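PDB 5ZVV: AimR transcriptional regulator, which activates transcription of the phage aimX locus as a homodimer, apparently promoting the lytic cycle until the arbitrium peptide turns it into an inactive monomer. Local coordinates for residues L207-A210 with R211-S214; Y231-I234 with G235-I239; K115-S118 with L119-K122; S129-D132 with A133-S137. All blocks are in the same frame, centred on the assembly; numbering follows the deposited sequence.

Contact 1 of 4, residues L207-A210 with R211-S214; sequences LLEA and RQHS
Arg211 and Leu207 meet one turn apart in a local i to i+4 contact at the start of helix 207-220, one of the helices of a TPR-like, all-helical array. Backbone bonds run in the alpha-helical pattern; Arg211 N to Leu207 O, at 2.9 Å, opens the series. The arginine chain then runs back toward the helix start, extended from CG to NE, with its CG 3.2 Å from Leu207 O. Leu207 CB lies over one face of the guanidinium, toward its rim, and Leu208 CD2 comes within 3.8 Å of Arg211 NH1. The charged end is held from outside the turn, by a salt bridge to Glu241 and a hydrogen bond from NE to Thr237. Farther round the helix, Glu209 and His213 lie side by side, Glu209 CG 3.6 Å from His213 NE2, with the carboxylate and imidazole planes 50° apart; the carboxylate itself bonds to Ser206. His213 also leans on Ala198 and Ser201 of helix 184-203. On the buried side facing helix 224-237, Ala210 O accepts twice from Ser214, from N and from OG, both at 2.9 Å, the two donors approaching from opposite faces of the carbonyl plane.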
ATOM      1  N   LEU A 207      15.852  -9.759  11.212  1.00 25.11           N
ATOM      2  CA  LEU A 207      15.676 -10.459  12.480  1.00 22.87           C
ATOM      3  C   LEU A 207      16.179  -9.631  13.655  1.00 27.30           C
ATOM      4  O   LEU A 207      15.525  -9.577  14.703  1.00 29.66           O
ATOM      5  CB  LEU A 207      16.380 -11.815  12.428  1.00 25.41           C
ATOM      6  CG  LEU A 207      16.031 -12.706  11.232  1.00 23.22           C
ATOM      7  CD1 LEU A 207      16.676 -14.081  11.366  1.00 24.61           C
ATOM      8  CD2 LEU A 207      14.524 -12.829  11.059  1.00 25.94           C
ATOM      9  N   LEU A 208      17.338  -8.983  13.506  1.00 21.97           N
ATOM     10  CA  LEU A 208      17.884  -8.190  14.604  1.00 23.51           C
ATOM     11  C   LEU A 208      16.962  -7.030  14.952  1.00 23.63           C
ATOM     12  O   LEU A 208      16.758  -6.720  16.131  1.00 27.82           O
ATOM     13  CB  LEU A 208      19.278  -7.674  14.244  1.00 30.25           C
ATOM     14  CG  LEU A 208      20.359  -8.725  13.992  1.00 38.60           C
ATOM     15  CD1 LEU A 208      21.687  -8.056  13.661  1.00 32.76           C
ATOM     16  CD2 LEU A 208      20.501  -9.651  15.191  1.00 37.38           C
ATOM     17  N   GLU A 209      16.400  -6.376  13.936  1.00 22.68           N
ATOM     18  CA  GLU A 209      15.456  -5.288  14.171  1.00 26.41           C
ATOM     19  C   GLU A 209      14.211  -5.785  14.901  1.00 26.42           C
ATOM     20  O   GLU A 209      13.736  -5.144  15.850  1.00 26.94           O
ATOM     21  CB  GLU A 209      15.091  -4.653  12.831  1.00 24.80           C
ATOM     22  CG  GLU A 209      14.448  -3.290  12.900  1.00 33.87           C
ATOM     23  CD  GLU A 209      14.355  -2.650  11.528  1.00 37.57           C
ATOM     24  OE1 GLU A 209      15.099  -3.084  10.621  1.00 32.50           O
ATOM     25  OE2 GLU A 209      13.537  -1.725  11.352  1.00 36.93           O
ATOM     26  N   ALA A 210      13.676  -6.934  14.478  1.00 20.00           N
ATOM     27  CA  ALA A 210      12.497  -7.493  15.130  1.00 25.54           C
ATOM     28  C   ALA A 210      12.782  -7.831  16.588  1.00 23.28           C
ATOM     29  O   ALA A 210      11.965  -7.545  17.471  1.00 24.79           O
ATOM     30  CB  ALA A 210      12.021  -8.733  14.376  1.00 19.03           C
ATOM     31  N   ARG A 211      13.941  -8.438  16.859  1.00 21.89           N
ATOM     32  CA  ARG A 211      14.316  -8.728  18.238  1.00 25.37           C
ATOM     33  C   ARG A 211      14.481  -7.446  19.044  1.00 22.62           C
ATOM     34  O   ARG A 211      14.108  -7.394  20.222  1.00 26.15           O
ATOM     35  CB  ARG A 211      15.604  -9.551  18.270  1.00 26.99           C
ATOM     36  CG  ARG A 211      15.477 -10.917  17.615  1.00 22.04           C
ATOM     37  CD  ARG A 211      16.827 -11.609  17.498  1.00 19.00           C
ATOM     38  NE  ARG A 211      16.758 -12.757  16.597  1.00 24.68           N
ATOM     39  CZ  ARG A 211      17.818 -13.382  16.099  1.00 29.59           C
ATOM     40  NH1 ARG A 211      19.041 -12.974  16.410  1.00 34.51           N
ATOM     41  NH2 ARG A 211      17.655 -14.415  15.283  1.00 28.61           N
ATOM     42  N   GLN A 212      15.043  -6.401  18.429  1.00 25.54           N
ATOM     43  CA  GLN A 212      15.191  -5.120  19.115  1.00 25.26           C
ATOM     44  C   GLN A 212      13.839  -4.574  19.549  1.00 22.65           C
ATOM     45  O   GLN A 212      13.647  -4.206  20.716  1.00 20.21           O
ATOM     46  CB  GLN A 212      15.896  -4.114  18.207  1.00 32.69           C
ATOM     47  CG  GLN A 212      17.394  -4.296  18.081  1.00 33.82           C
ATOM     48  CD  GLN A 212      18.013  -3.290  17.124  1.00 46.74           C
ATOM     49  OE1 GLN A 212      17.416  -2.937  16.105  1.00 43.92           O
ATOM     50  NE2 GLN A 212      19.210  -2.816  17.454  1.00 43.56           N
ATOM     51  N   HIS A 213      12.885  -4.514  18.615  1.00 25.48           N
ATOM     52  CA  HIS A 213      11.568  -3.980  18.946  1.00 21.54           C
ATOM     53  C   HIS A 213      10.859  -4.852  19.977  1.00 20.96           C
ATOM     54  O   HIS A 213      10.204  -4.333  20.890  1.00 18.44           O
ATOM     55  CB  HIS A 213      10.722  -3.842  17.679  1.00 22.01           C
ATOM     56  CG  HIS A 213      11.238  -2.818  16.715  1.00 29.16           C
ATOM     57  ND1 HIS A 213      11.321  -1.478  17.027  1.00 29.86           N
ATOM     58  CD2 HIS A 213      11.691  -2.937  15.445  1.00 27.40           C
ATOM     59  CE1 HIS A 213      11.805  -0.815  15.990  1.00 29.77           C
ATOM     60  NE2 HIS A 213      12.038  -1.678  15.018  1.00 24.97           N
ATOM     61  N   SER A 214      10.979  -6.178  19.851  1.00 19.78           N
ATOM     62  CA  SER A 214      10.320  -7.074  20.800  1.00 22.01           C
ATOM     63  C   SER A 214      10.882  -6.889  22.204  1.00 23.91           C
ATOM     64  O   SER A 214      10.131  -6.751  23.179  1.00 21.77           O
ATOM     65  CB  SER A 214      10.476  -8.530  20.352  1.00 18.46           C
ATOM     66  OG  SER A 214       9.900  -8.758  19.077  1.00 20.72           O
TER

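Contact 2 of 4, residues Y231-I234 with G235-I239; sequences YLTI and GNTLI
Thr237 OG1 donates to Ile234 O in the C-terminal turn of helix 224-237, part of the TPR-like helical array; the modelled 2.5 Å is doubtful and probably overestimates how closely the two atoms approach. The hydroxyl gets there because chi1 of 66° sets OG1 between the backbone N and the carbonyl carbon, while CG2 swings over Thr233 O at 3.2 Å. Ile234 O also receives a weak bond from Leu238 N, 3.1 Å long and bent to 125°. Leu238 N also bonds Gly235 O at 3.0 Å as the chain leaves the helix. Beside it Ile234 and Leu238 lie alongside each other and point the same way, Ile234 CG2 to Leu238 CD1 4.2 Å. Next to Thr237, Asn236 folds its amide back over the preceding turn, CG 3.0 Å from Leu232 O. Further out, the amide is positioned by Tyr250 OH, which bonds to Asn236 OD1. Thr233 OG1 turns back to Phe229 O and also bonds Asn199. Three helices surround this helix end: 184-203 packs against Thr233, Asn236 and Thr237, 207-220 meets Thr233 and Ile234, and 243-252 receives Ile234, Leu238 and Ile239.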
ATOM      1  N   TYR A 231       7.571 -12.285  22.998  1.00 17.58           N
ATOM      2  CA  TYR A 231       8.325 -13.537  23.039  1.00 19.66           C
ATOM      3  C   TYR A 231       7.946 -14.455  21.885  1.00 18.01           C
ATOM      4  O   TYR A 231       8.798 -15.191  21.371  1.00 21.47           O
ATOM      5  CB  TYR A 231       8.115 -14.240  24.381  1.00 18.72           C
ATOM      6  CG  TYR A 231       8.913 -13.620  25.500  1.00 19.57           C
ATOM      7  CD1 TYR A 231      10.300 -13.716  25.520  1.00 20.15           C
ATOM      8  CD2 TYR A 231       8.288 -12.931  26.531  1.00 20.25           C
ATOM      9  CE1 TYR A 231      11.042 -13.149  26.536  1.00 23.20           C
ATOM     10  CE2 TYR A 231       9.021 -12.357  27.553  1.00 26.27           C
ATOM     11  CZ  TYR A 231      10.399 -12.470  27.549  1.00 25.04           C
ATOM     12  OH  TYR A 231      11.137 -11.901  28.561  1.00 26.40           O
ATOM     13  N   LEU A 232       6.678 -14.423  21.469  1.00 20.04           N
ATOM     14  CA  LEU A 232       6.273 -15.131  20.261  1.00 18.77           C
ATOM     15  C   LEU A 232       7.073 -14.651  19.056  1.00 20.06           C
ATOM     16  O   LEU A 232       7.542 -15.463  18.247  1.00 23.10           O
ATOM     17  CB  LEU A 232       4.773 -14.935  20.032  1.00 23.25           C
ATOM     18  CG  LEU A 232       4.041 -15.928  19.134  1.00 26.31           C
ATOM     19  CD1 LEU A 232       4.059 -17.318  19.753  1.00 25.07           C
ATOM     20  CD2 LEU A 232       2.610 -15.462  18.885  1.00 26.83           C
ATOM     21  N   THR A 233       7.260 -13.333  18.934  1.00 19.40           N
ATOM     22  CA  THR A 233       8.009 -12.793  17.802  1.00 20.48           C
ATOM     23  C   THR A 233       9.482 -13.178  17.871  1.00 18.14           C
ATOM     24  O   THR A 233      10.078 -13.543  16.853  1.00 17.33           O
ATOM     25  CB  THR A 233       7.859 -11.272  17.742  1.00 20.27           C
ATOM     26  OG1 THR A 233       6.478 -10.929  17.577  1.00 20.50           O
ATOM     27  CG2 THR A 233       8.652 -10.704  16.572  1.00 23.11           C
ATOM     28  N   ILE A 234      10.089 -13.100  19.060  1.00 17.17           N
ATOM     29  CA  ILE A 234      11.495 -13.479  19.204  1.00 20.98           C
ATOM     30  C   ILE A 234      11.693 -14.938  18.803  1.00 22.85           C
ATOM     31  O   ILE A 234      12.550 -15.273  17.966  1.00 23.42           O
ATOM     32  CB  ILE A 234      11.972 -13.214  20.645  1.00 21.64           C
ATOM     33  CG1 ILE A 234      12.006 -11.708  20.926  1.00 23.78           C
ATOM     34  CG2 ILE A 234      13.340 -13.847  20.895  1.00 19.38           C
ATOM     35  CD1 ILE A 234      12.314 -11.352  22.365  1.00 18.44           C
ATOM     36  N   GLY A 235      10.884 -15.827  19.389  1.00 21.95           N
ATOM     37  CA  GLY A 235      10.945 -17.226  19.006  1.00 20.88           C
ATOM     38  C   GLY A 235      10.774 -17.425  17.515  1.00 16.66           C
ATOM     39  O   GLY A 235      11.448 -18.259  16.909  1.00 20.64           O
ATOM     40  N   ASN A 236       9.877 -16.651  16.898  1.00 19.74           N
ATOM     41  CA  ASN A 236       9.706 -16.743  15.452  1.00 21.25           C
ATOM     42  C   ASN A 236      10.974 -16.325  14.717  1.00 22.18           C
ATOM     43  O   ASN A 236      11.329 -16.920  13.691  1.00 23.34           O
ATOM     44  CB  ASN A 236       8.520 -15.892  14.998  1.00 24.46           C
ATOM     45  CG  ASN A 236       7.189 -16.487  15.404  1.00 21.35           C
ATOM     46  OD1 ASN A 236       7.112 -17.652  15.785  1.00 23.45           O
ATOM     47  ND2 ASN A 236       6.131 -15.690  15.319  1.00 20.82           N
ATOM     48  N   THR A 237      11.677 -15.310  15.223  1.00 19.67           N
ATOM     49  CA  THR A 237      12.931 -14.918  14.589  1.00 27.50           C
ATOM     50  C   THR A 237      14.017 -15.967  14.764  1.00 26.25           C
ATOM     51  O   THR A 237      15.015 -15.926  14.037  1.00 24.93           O
ATOM     52  CB  THR A 237      13.449 -13.586  15.137  1.00 19.15           C
ATOM     53  OG1 THR A 237      13.811 -13.743  16.514  1.00 21.22           O
ATOM     54  CG2 THR A 237      12.406 -12.492  14.995  1.00 20.17           C
ATOM     55  N   LEU A 238      13.858 -16.893  15.711  1.00 23.20           N
ATOM     56  CA  LEU A 238      14.870 -17.922  15.937  1.00 24.54           C
ATOM     57  C   LEU A 238      14.534 -19.273  15.305  1.00 28.45           C
ATOM     58  O   LEU A 238      15.258 -20.245  15.545  1.00 27.19           O
ATOM     59  CB  LEU A 238      15.103 -18.100  17.436  1.00 25.14           C
ATOM     60  CG  LEU A 238      15.730 -16.917  18.170  1.00 23.62           C
ATOM     61  CD1 LEU A 238      15.623 -17.119  19.673  1.00 20.46           C
ATOM     62  CD2 LEU A 238      17.183 -16.749  17.746  1.00 25.79           C
ATOM     63  N   ILE A 239      13.478 -19.355  14.489  1.00 27.36           N
ATOM     64  CA  ILE A 239      12.962 -20.656  14.050  1.00 26.37           C
ATOM     65  C   ILE A 239      14.014 -21.433  13.265  1.00 31.78           C
ATOM     66  O   ILE A 239      14.212 -22.634  13.485  1.00 25.98           O
ATOM     67  CB  ILE A 239      11.672 -20.470  13.228  1.00 26.09           C
ATOM     68  CG1 ILE A 239      10.506 -20.075  14.138  1.00 18.09           C
ATOM     69  CG2 ILE A 239      11.336 -21.739  12.454  1.00 24.77           C
ATOM     70  CD1 ILE A 239       9.222 -19.789  13.391  1.00 16.87           C
TER

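Contact 3 of 4, residues K115-S118 with L119-K122; sequences KVYS and LHRK
Ser118 and Lys122, like Lys115 with Leu119, are joined by regular i to i+4 backbone bonds along helix 108-124, and the four such bonds here all measure 2.9 Å between N and O. The CG atoms of Leu119, Arg121 and Lys122 each pass close to the carbonyl oxygen four residues earlier. Leu119 sets its CG 3.3 Å from Lys115 O, and Lys122 does the same over Ser118 O before running out straight, so that its CE passes 3.8 Å from Ser118 OG. That hydroxyl is carried anti to its own backbone N, chi1 -175°, which swings it toward the lysine chain. Tyr117 and His120 lie on the buried side, their CD2 atoms 4.5 Å apart, in an oblique approach. Both rings also engage Phe150 of helix 145-161, stacked for Tyr117 and edge-to-face for His120, while Tyr117 OH bonds Glu84. Arg121 begins with CG 3.3 Å from Tyr117 O, then bends at chi2 and chi3, carrying its guanidinium away from this turn to a salt bridge with Asp96. Thus one helix, between helices 77-88, 92-103 and 145-161 of the TPR-like array, presents aromatic and charged groups inward and sends Lys122 to the surface. The acidic partners of Tyr117 and Arg121 lie on helices 77-88 and 92-103, and His120 NE2 adds a weak bond to Asp87; this cluster would probably stabilise positive charge on the arginine, and ties helix 108-124 to both helices by polar as well as apolar contacts.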
ATOM      1  N   LYS A 115     -14.750   8.636  20.942  1.00 26.59           N
ATOM      2  CA  LYS A 115     -15.020   8.551  19.511  1.00 25.69           C
ATOM      3  C   LYS A 115     -13.854   7.919  18.766  1.00 24.59           C
ATOM      4  O   LYS A 115     -14.059   7.111  17.852  1.00 27.44           O
ATOM      5  CB  LYS A 115     -15.338   9.941  18.958  1.00 26.66           C
ATOM      6  CG  LYS A 115     -16.717  10.446  19.363  1.00 34.79           C
ATOM      7  CD  LYS A 115     -16.744  11.956  19.555  1.00 34.06           C
ATOM      8  CE  LYS A 115     -16.526  12.701  18.253  1.00 41.70           C
ATOM      9  NZ  LYS A 115     -16.527  14.177  18.462  1.00 50.04           N
ATOM     10  N   VAL A 116     -12.620   8.261  19.150  1.00 26.12           N
ATOM     11  CA  VAL A 116     -11.457   7.692  18.474  1.00 24.10           C
ATOM     12  C   VAL A 116     -11.351   6.199  18.760  1.00 24.87           C
ATOM     13  O   VAL A 116     -11.133   5.392  17.850  1.00 22.94           O
ATOM     14  CB  VAL A 116     -10.175   8.441  18.878  1.00 24.82           C
ATOM     15  CG1 VAL A 116      -8.953   7.752  18.291  1.00 21.74           C
ATOM     16  CG2 VAL A 116     -10.242   9.883  18.409  1.00 24.37           C
ATOM     17  N   TYR A 117     -11.510   5.805  20.028  1.00 18.92           N
ATOM     18  CA  TYR A 117     -11.465   4.383  20.351  1.00 20.70           C
ATOM     19  C   TYR A 117     -12.665   3.643  19.777  1.00 28.03           C
ATOM     20  O   TYR A 117     -12.561   2.453  19.454  1.00 24.34           O
ATOM     21  CB  TYR A 117     -11.381   4.183  21.863  1.00 23.33           C
ATOM     22  CG  TYR A 117      -9.968   4.294  22.389  1.00 25.54           C
ATOM     23  CD1 TYR A 117      -9.393   5.533  22.643  1.00 22.28           C
ATOM     24  CD2 TYR A 117      -9.201   3.158  22.612  1.00 24.69           C
ATOM     25  CE1 TYR A 117      -8.097   5.636  23.115  1.00 21.91           C
ATOM     26  CE2 TYR A 117      -7.906   3.251  23.083  1.00 24.82           C
ATOM     27  CZ  TYR A 117      -7.359   4.491  23.332  1.00 20.26           C
ATOM     28  OH  TYR A 117      -6.073   4.581  23.803  1.00 17.01           O
ATOM     29  N   SER A 118     -13.803   4.322  19.639  1.00 23.82           N
ATOM     30  CA  SER A 118     -14.940   3.716  18.957  1.00 27.43           C
ATOM     31  C   SER A 118     -14.600   3.417  17.502  1.00 27.79           C
ATOM     32  O   SER A 118     -14.915   2.333  16.995  1.00 24.93           O
ATOM     33  CB  SER A 118     -16.159   4.632  19.053  1.00 26.40           C
ATOM     34  OG  SER A 118     -17.301   4.011  18.494  1.00 32.56           O
ATOM     35  N   LEU A 119     -13.950   4.366  16.817  1.00 24.63           N
ATOM     36  CA  LEU A 119     -13.488   4.108  15.455  1.00 22.86           C
ATOM     37  C   LEU A 119     -12.492   2.958  15.421  1.00 25.64           C
ATOM     38  O   LEU A 119     -12.561   2.092  14.540  1.00 23.25           O
ATOM     39  CB  LEU A 119     -12.861   5.368  14.859  1.00 24.13           C
ATOM     40  CG  LEU A 119     -13.776   6.566  14.603  1.00 27.91           C
ATOM     41  CD1 LEU A 119     -12.977   7.716  14.020  1.00 37.06           C
ATOM     42  CD2 LEU A 119     -14.914   6.181  13.677  1.00 31.42           C
ATOM     43  N   HIS A 120     -11.554   2.943  16.371  1.00 23.77           N
ATOM     44  CA  HIS A 120     -10.583   1.858  16.482  1.00 24.65           C
ATOM     45  C   HIS A 120     -11.279   0.503  16.567  1.00 24.18           C
ATOM     46  O   HIS A 120     -10.915  -0.451  15.866  1.00 21.09           O
ATOM     47  CB  HIS A 120      -9.703   2.103  17.712  1.00 22.23           C
ATOM     48  CG  HIS A 120      -8.770   0.980  18.039  1.00 18.99           C
ATOM     49  ND1 HIS A 120      -7.923   0.418  17.109  1.00 25.51           N
ATOM     50  CD2 HIS A 120      -8.531   0.334  19.205  1.00 20.77           C
ATOM     51  CE1 HIS A 120      -7.213  -0.536  17.683  1.00 22.65           C
ATOM     52  NE2 HIS A 120      -7.562  -0.608  18.954  1.00 20.93           N
ATOM     53  N   ARG A 121     -12.306   0.417  17.414  1.00 25.34           N
ATOM     54  CA  ARG A 121     -13.016  -0.841  17.613  1.00 26.42           C
ATOM     55  C   ARG A 121     -13.839  -1.217  16.389  1.00 29.31           C
ATOM     56  O   ARG A 121     -13.934  -2.401  16.039  1.00 30.58           O
ATOM     57  CB  ARG A 121     -13.900  -0.741  18.854  1.00 22.80           C
ATOM     58  CG  ARG A 121     -13.105  -0.713  20.146  1.00 28.61           C
ATOM     59  CD  ARG A 121     -12.455  -2.061  20.385  1.00 26.21           C
ATOM     60  NE  ARG A 121     -13.458  -3.079  20.673  1.00 27.66           N
ATOM     61  CZ  ARG A 121     -13.356  -4.356  20.322  1.00 28.24           C
ATOM     62  NH1 ARG A 121     -12.295  -4.783  19.652  1.00 29.30           N
ATOM     63  NH2 ARG A 121     -14.326  -5.205  20.628  1.00 34.54           N
ATOM     64  N   LYS A 122     -14.447  -0.230  15.728  1.00 26.12           N
ATOM     65  CA  LYS A 122     -15.165  -0.519  14.491  1.00 30.05           C
ATOM     66  C   LYS A 122     -14.222  -1.024  13.408  1.00 29.99           C
ATOM     67  O   LYS A 122     -14.616  -1.846  12.573  1.00 30.92           O
ATOM     68  CB  LYS A 122     -15.918   0.722  14.015  1.00 28.35           C
ATOM     69  CG  LYS A 122     -17.111   1.087  14.883  1.00 26.75           C
ATOM     70  CD  LYS A 122     -17.790   2.351  14.385  1.00 32.51           C
ATOM     71  CE  LYS A 122     -18.964   2.727  15.270  1.00 31.28           C
ATOM     72  NZ  LYS A 122     -19.586   4.012  14.847  1.00 36.37           N
TER

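Contact 4 of 4, residues S129-D132 with A133-S137; sequences SLND and AIRES
Leu130 and Ile134 make the apolar part of this local contact at the start of helix 130-139 in the TPR-like array, their side chains crossing at an angle with Leu130 CD2 3.8 Å from Ile134 CD1. Ile134 CG1 also sits 3.2 Å from Leu130 O. Among the polar contacts, Ser129 is the N-cap: its OG takes a weak bond of 3.3 Å from Asn131 N, and its carbonyl oxygen accepts from Ala133 N at 2.7 Å. The following peptides carry on the i to i+4 ladder, through Arg135 N to Asn131 O and Glu136 N to Asp132 O. The ionic pair is Asp132 with Arg135, whose chain runs extended from CG to NE back toward the helix start. The two groups are modelled too close together, so the exact geometry of this salt bridge is doubtful. Asn131 CB approaches the same guanidinium, 3.7 Å from Arg135 NH2. Helix 145-161 takes Leu130 against Ala158 and Tyr159, and helix 108-124 covers Ala133 and Ser137. The second subunit packs here too: its Ile134 touches Asn131 and Arg135, and its Asn131 touches Ile134, placing this helix at the interface of the dimer, the active form.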
ATOM      1  N   SER A 129     -15.198   1.360   7.099  1.00 39.99           N
ATOM      2  CA  SER A 129     -14.115   1.386   6.133  1.00 40.45           C
ATOM      3  C   SER A 129     -12.915   2.138   6.703  1.00 38.63           C
ATOM      4  O   SER A 129     -13.036   2.962   7.614  1.00 40.16           O
ATOM      5  CB  SER A 129     -14.576   2.037   4.829  1.00 39.73           C
ATOM      6  OG  SER A 129     -13.475   2.288   3.971  1.00 50.48           O
ATOM      7  N   LEU A 130     -11.739   1.837   6.154  1.00 35.72           N
ATOM      8  CA  LEU A 130     -10.527   2.530   6.578  1.00 40.18           C
ATOM      9  C   LEU A 130     -10.589   4.007   6.208  1.00 42.32           C
ATOM     10  O   LEU A 130     -10.275   4.882   7.026  1.00 39.88           O
ATOM     11  CB  LEU A 130      -9.304   1.857   5.957  1.00 37.02           C
ATOM     12  CG  LEU A 130      -7.931   2.266   6.481  1.00 39.95           C
ATOM     13  CD1 LEU A 130      -7.027   1.048   6.549  1.00 39.03           C
ATOM     14  CD2 LEU A 130      -7.313   3.336   5.596  1.00 42.55           C
ATOM     15  N   ASN A 131     -11.000   4.305   4.974  1.00 45.52           N
ATOM     16  CA  ASN A 131     -11.185   5.695   4.578  1.00 44.89           C
ATOM     17  C   ASN A 131     -12.338   6.337   5.338  1.00 47.06           C
ATOM     18  O   ASN A 131     -12.276   7.529   5.661  1.00 39.66           O
ATOM     19  CB  ASN A 131     -11.414   5.789   3.068  1.00 46.74           C
ATOM     20  CG  ASN A 131     -10.176   5.435   2.271  1.00 51.29           C
ATOM     21  OD1 ASN A 131      -9.257   4.792   2.780  1.00 48.74           O
ATOM     22  ND2 ASN A 131     -10.142   5.861   1.012  1.00 53.48           N
ATOM     23  N   ASP A 132     -13.393   5.567   5.628  1.00 43.37           N
ATOM     24  CA  ASP A 132     -14.465   6.073   6.480  1.00 38.59           C
ATOM     25  C   ASP A 132     -13.952   6.382   7.879  1.00 38.46           C
ATOM     26  O   ASP A 132     -14.422   7.323   8.528  1.00 36.66           O
ATOM     27  CB  ASP A 132     -15.610   5.063   6.548  1.00 41.97           C
ATOM     28  CG  ASP A 132     -16.461   5.057   5.297  1.00 49.17           C
ATOM     29  OD1 ASP A 132     -16.219   5.895   4.405  1.00 50.70           O
ATOM     30  OD2 ASP A 132     -17.379   4.212   5.212  1.00 54.39           O
ATOM     31  N   ALA A 133     -12.994   5.589   8.366  1.00 35.61           N
ATOM     32  CA  ALA A 133     -12.380   5.882   9.656  1.00 37.34           C
ATOM     33  C   ALA A 133     -11.515   7.132   9.587  1.00 36.47           C
ATOM     34  O   ALA A 133     -11.430   7.880  10.566  1.00 30.99           O
ATOM     35  CB  ALA A 133     -11.554   4.687  10.133  1.00 34.72           C
ATOM     36  N   ILE A 134     -10.872   7.375   8.443  1.00 34.20           N
ATOM     37  CA  ILE A 134     -10.087   8.595   8.283  1.00 36.87           C
ATOM     38  C   ILE A 134     -11.000   9.819   8.257  1.00 35.94           C
ATOM     39  O   ILE A 134     -10.718  10.835   8.906  1.00 33.40           O
ATOM     40  CB  ILE A 134      -9.216   8.497   7.018  1.00 39.50           C
ATOM     41  CG1 ILE A 134      -8.236   7.326   7.142  1.00 35.74           C
ATOM     42  CG2 ILE A 134      -8.469   9.802   6.777  1.00 38.22           C
ATOM     43  CD1 ILE A 134      -7.378   7.108   5.918  1.00 38.66           C
ATOM     44  N   ARG A 135     -12.112   9.738   7.521  1.00 39.36           N
ATOM     45  CA  ARG A 135     -13.047  10.860   7.459  1.00 39.11           C
ATOM     46  C   ARG A 135     -13.695  11.112   8.813  1.00 38.92           C
ATOM     47  O   ARG A 135     -13.722  12.251   9.297  1.00 42.28           O
ATOM     48  CB  ARG A 135     -14.115  10.600   6.397  1.00 43.39           C
ATOM     49  CG  ARG A 135     -13.567  10.441   4.995  1.00 41.53           C
ATOM     50  CD  ARG A 135     -14.681  10.301   3.973  1.00 46.68           C
ATOM     51  NE  ARG A 135     -14.197   9.678   2.745  1.00 51.50           N
ATOM     52  CZ  ARG A 135     -14.369   8.395   2.444  1.00 51.44           C
ATOM     53  NH1 ARG A 135     -15.024   7.599   3.277  1.00 54.72           N
ATOM     54  NH2 ARG A 135     -13.892   7.908   1.307  1.00 59.38           N
ATOM     55  N   GLU A 136     -14.235  10.059   9.435  1.00 44.20           N
ATOM     56  CA  GLU A 136     -14.838  10.202  10.757  1.00 43.32           C
ATOM     57  C   GLU A 136     -13.832  10.736  11.767  1.00 41.95           C
ATOM     58  O   GLU A 136     -14.178  11.555  12.626  1.00 44.39           O
ATOM     59  CB  GLU A 136     -15.407   8.862  11.221  1.00 38.94           C
ATOM     60  CG  GLU A 136     -16.874   8.678  10.896  1.00 45.15           C
ATOM     61  CD  GLU A 136     -17.748   9.694  11.603  1.00 59.63           C
ATOM     62  OE1 GLU A 136     -17.598   9.855  12.833  1.00 62.34           O
ATOM     63  OE2 GLU A 136     -18.575  10.341  10.928  1.00 67.95           O
ATOM     64  N   SER A 137     -12.580  10.284  11.676  1.00 34.41           N
ATOM     65  CA  SER A 137     -11.528  10.861  12.503  1.00 40.75           C
ATOM     66  C   SER A 137     -11.378  12.351  12.225  1.00 39.88           C
ATOM     67  O   SER A 137     -11.101  13.137  13.140  1.00 41.56           O
ATOM     68  CB  SER A 137     -10.207  10.131  12.259  1.00 35.76           C
ATOM     69  OG  SER A 137      -9.167  10.679  13.049  1.00 38.84           O
TER

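The four contacts are single-helix turns that fall into two pairs of consecutive helices. Contacts 1 and 2 meet through an arginine to threonine bond that joins their two helices, and through Ser214 against Thr233 and Ile234. Contacts 3 and 4 meet by van der Waals packing of Leu119 against the backbone of Ser137 and Ala133 and the CB of Glu136. Contact 2 lies across the chain centre from contacts 3 and 4, its centre about 31 Å from that of contact 3. Contact 3 is the most buried and holds aromatic rings and paired charges; contacts 1, 2 and 4 are partly buried, with exposed residues in 1 and 4, and only contact 4 reaches the second subunit.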